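Local coordinates for protein TqaA (Penicillium aethiopicum, PDB 5DLK) that probably closes nonribosomal peptides into rings through its terminal condensation-like domain, the part of this fungal peptide synthetase present here, at residues Q89-R94 with S191-I196. Sequence-based numbering, arbitrary orientation.
Sequences QSLVDR and SDFAAI
Leu91 reaches across from helix 81-94 and fits one methyl against the backbone of helix 186-197 and the other against a ring. CD1 lies 3.9 Å from both the CB of Asp192 and the backbone N of Phe193, while CD2 meets the edge of the Phe193 ring at CD2, 4.0 Å away. With CG anti to the backbone N (chi1 -173°), the isobutyl group extends over the facing helix and crosses Asp192 and Phe193 at about a right angle. Leu84, Thr87 and Cys88 from the preceding turns also touch the phenyl ring, and Leu91, Phe193 and Asp192 are all buried. Both helices belong to a condensation domain of the CoA-dependent acyltransferase clan; the axes of segments 89-94 and 191-196 approach to 9.7 Å, with N-to-C directions 127° apart, away from the phosphopantetheine site. Toward the partly exposed side, Ile196 brings CG2 to 3.7 Å from the CB of Ser90 and lays CD1 3.9 Å from the backbone N of Leu91. At the other flank the contact turns polar. An extended, partly exposed Arg94 directs NE at OD2 of Asp192 in a 2.7 Å salt bridge, with an N-H...O angle of 158°. The oxygen sits beside the guanidinium edge, almost coplanar with it, whereas NE approaches from above the carboxylate plane. A water donates to the same OD2 at 2.6 Å and accepts from Arg94 NH1. His95 NE2 also bonds to OD2, so three partners grip this one oxygen and probably stabilise its negative charge, while NH1 additionally holds the carbonyl of Pro203.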
loop_
_atom_site.group_PDB
_atom_site.type_symbol
_atom_site.label_atom_id
_atom_site.label_comp_id
_atom_site.label_asym_id
_atom_site.label_seq_id
_atom_site.Cartn_x
_atom_site.Cartn_y
_atom_site.Cartn_z
ATOM N N GLN A 89 22.389 4.650 6.781
ATOM C CA GLN A 89 22.370 6.076 7.061
ATOM C C GLN A 89 22.073 6.858 5.783
ATOM O O GLN A 89 21.215 7.744 5.772
ATOM C CB GLN A 89 23.699 6.531 7.667
ATOM C CG GLN A 89 23.775 8.023 7.915
ATOM C CD GLN A 89 22.905 8.484 9.063
ATOM O OE1 GLN A 89 23.040 8.004 10.192
ATOM N NE2 GLN A 89 22.003 9.433 8.783
ATOM N N SER A 90 22.763 6.513 4.702
ATOM C CA SER A 90 22.641 7.271 3.457
ATOM C C SER A 90 21.264 7.090 2.817
ATOM O O SER A 90 20.746 8.009 2.175
ATOM C CB SER A 90 23.732 6.860 2.465
ATOM O OG SER A 90 25.006 7.248 2.952
ATOM N N LEU A 91 20.686 5.904 2.981
ATOM C CA LEU A 91 19.344 5.653 2.467
ATOM C C LEU A 91 18.327 6.576 3.146
ATOM O O LEU A 91 17.489 7.193 2.476
ATOM C CB LEU A 91 18.956 4.190 2.657
ATOM C CG LEU A 91 17.631 3.799 1.989
ATOM C CD1 LEU A 91 17.761 3.780 0.467
ATOM C CD2 LEU A 91 17.161 2.449 2.511
ATOM N N VAL A 92 18.419 6.691 4.466
ATOM C CA VAL A 92 17.504 7.531 5.227
ATOM C C VAL A 92 17.733 9.020 4.930
ATOM O O VAL A 92 16.778 9.799 4.842
ATOM C CB VAL A 92 17.634 7.244 6.720
ATOM C CG1 VAL A 92 16.763 8.181 7.538
ATOM C CG2 VAL A 92 17.253 5.789 6.981
ATOM N N ASP A 93 18.996 9.412 4.748
ATOM C CA ASP A 93 19.317 10.754 4.261
ATOM C C ASP A 93 18.570 11.084 2.964
ATOM O O ASP A 93 18.012 12.172 2.808
ATOM C CB ASP A 93 20.828 10.898 4.017
ATOM C CG ASP A 93 21.644 10.826 5.288
ATOM O OD1 ASP A 93 21.087 11.051 6.390
ATOM O OD2 ASP A 93 22.859 10.551 5.185
ATOM N N ARG A 94 18.573 10.138 2.035
ATOM C CA ARG A 94 18.013 10.349 0.706
ATOM C C ARG A 94 16.480 10.478 0.671
ATOM O O ARG A 94 15.949 11.274 -0.103
ATOM C CB ARG A 94 18.452 9.208 -0.219
ATOM C CG ARG A 94 17.873 9.273 -1.631
ATOM C CD ARG A 94 18.479 8.187 -2.502
ATOM N NE ARG A 94 17.883 8.103 -3.834
ATOM C CZ ARG A 94 18.127 8.958 -4.825
ATOM N NH1 ARG A 94 17.541 8.793 -6.007
ATOM N NH2 ARG A 94 18.950 9.988 -4.638
ATOM N N SER A 191 16.728 -0.961 -4.596
ATOM C CA SER A 191 17.715 -0.657 -5.639
ATOM C C SER A 191 18.588 0.553 -5.262
ATOM O O SER A 191 19.782 0.563 -5.557
ATOM C CB SER A 191 17.034 -0.442 -6.998
ATOM O OG SER A 191 16.228 0.720 -7.015
ATOM N N ASP A 192 18.009 1.550 -4.588
ATOM C CA ASP A 192 18.786 2.648 -4.019
ATOM C C ASP A 192 19.769 2.151 -2.954
ATOM O O ASP A 192 20.916 2.597 -2.918
ATOM C CB ASP A 192 17.880 3.718 -3.414
ATOM C CG ASP A 192 17.240 4.614 -4.470
ATOM O OD1 ASP A 192 17.317 4.273 -5.676
ATOM O OD2 ASP A 192 16.658 5.656 -4.087
ATOM N N PHE A 193 19.323 1.247 -2.084
ATOM C CA PHE A 193 20.212 0.682 -1.063
ATOM C C PHE A 193 21.426 0.025 -1.726
ATOM O O PHE A 193 22.571 0.330 -1.392
ATOM C CB PHE A 193 19.481 -0.345 -0.180
ATOM C CG PHE A 193 20.299 -0.823 0.998
ATOM C CD1 PHE A 193 21.277 -1.800 0.836
ATOM C CD2 PHE A 193 20.073 -0.317 2.269
ATOM C CE1 PHE A 193 22.028 -2.242 1.914
ATOM C CE2 PHE A 193 20.817 -0.760 3.355
ATOM C CZ PHE A 193 21.796 -1.724 3.173
ATOM N N ALA A 194 21.164 -0.862 -2.675
ATOM C CA ALA A 194 22.229 -1.579 -3.360
ATOM C C ALA A 194 23.175 -0.610 -4.065
ATOM O O ALA A 194 24.397 -0.752 -3.970
ATOM C CB ALA A 194 21.654 -2.564 -4.337
ATOM N N ALA A 195 22.612 0.379 -4.751
ATOM C CA ALA A 195 23.407 1.366 -5.473
ATOM C C ALA A 195 24.309 2.167 -4.537
ATOM O O ALA A 195 25.457 2.462 -4.877
ATOM C CB ALA A 195 22.495 2.309 -6.272
ATOM N N ILE A 196 23.799 2.508 -3.356
ATOM C CA ILE A 196 24.581 3.276 -2.396
ATOM C C ILE A 196 25.713 2.415 -1.841
ATOM O O ILE A 196 26.858 2.868 -1.748
ATOM C CB ILE A 196 23.718 3.805 -1.246
ATOM C CG1 ILE A 196 22.767 4.889 -1.761
ATOM C CG2 ILE A 196 24.595 4.350 -0.119
ATOM C CD1 ILE A 196 21.702 5.288 -0.760
HETATM O O HOH W 1 15.445 6.613 -6.130
#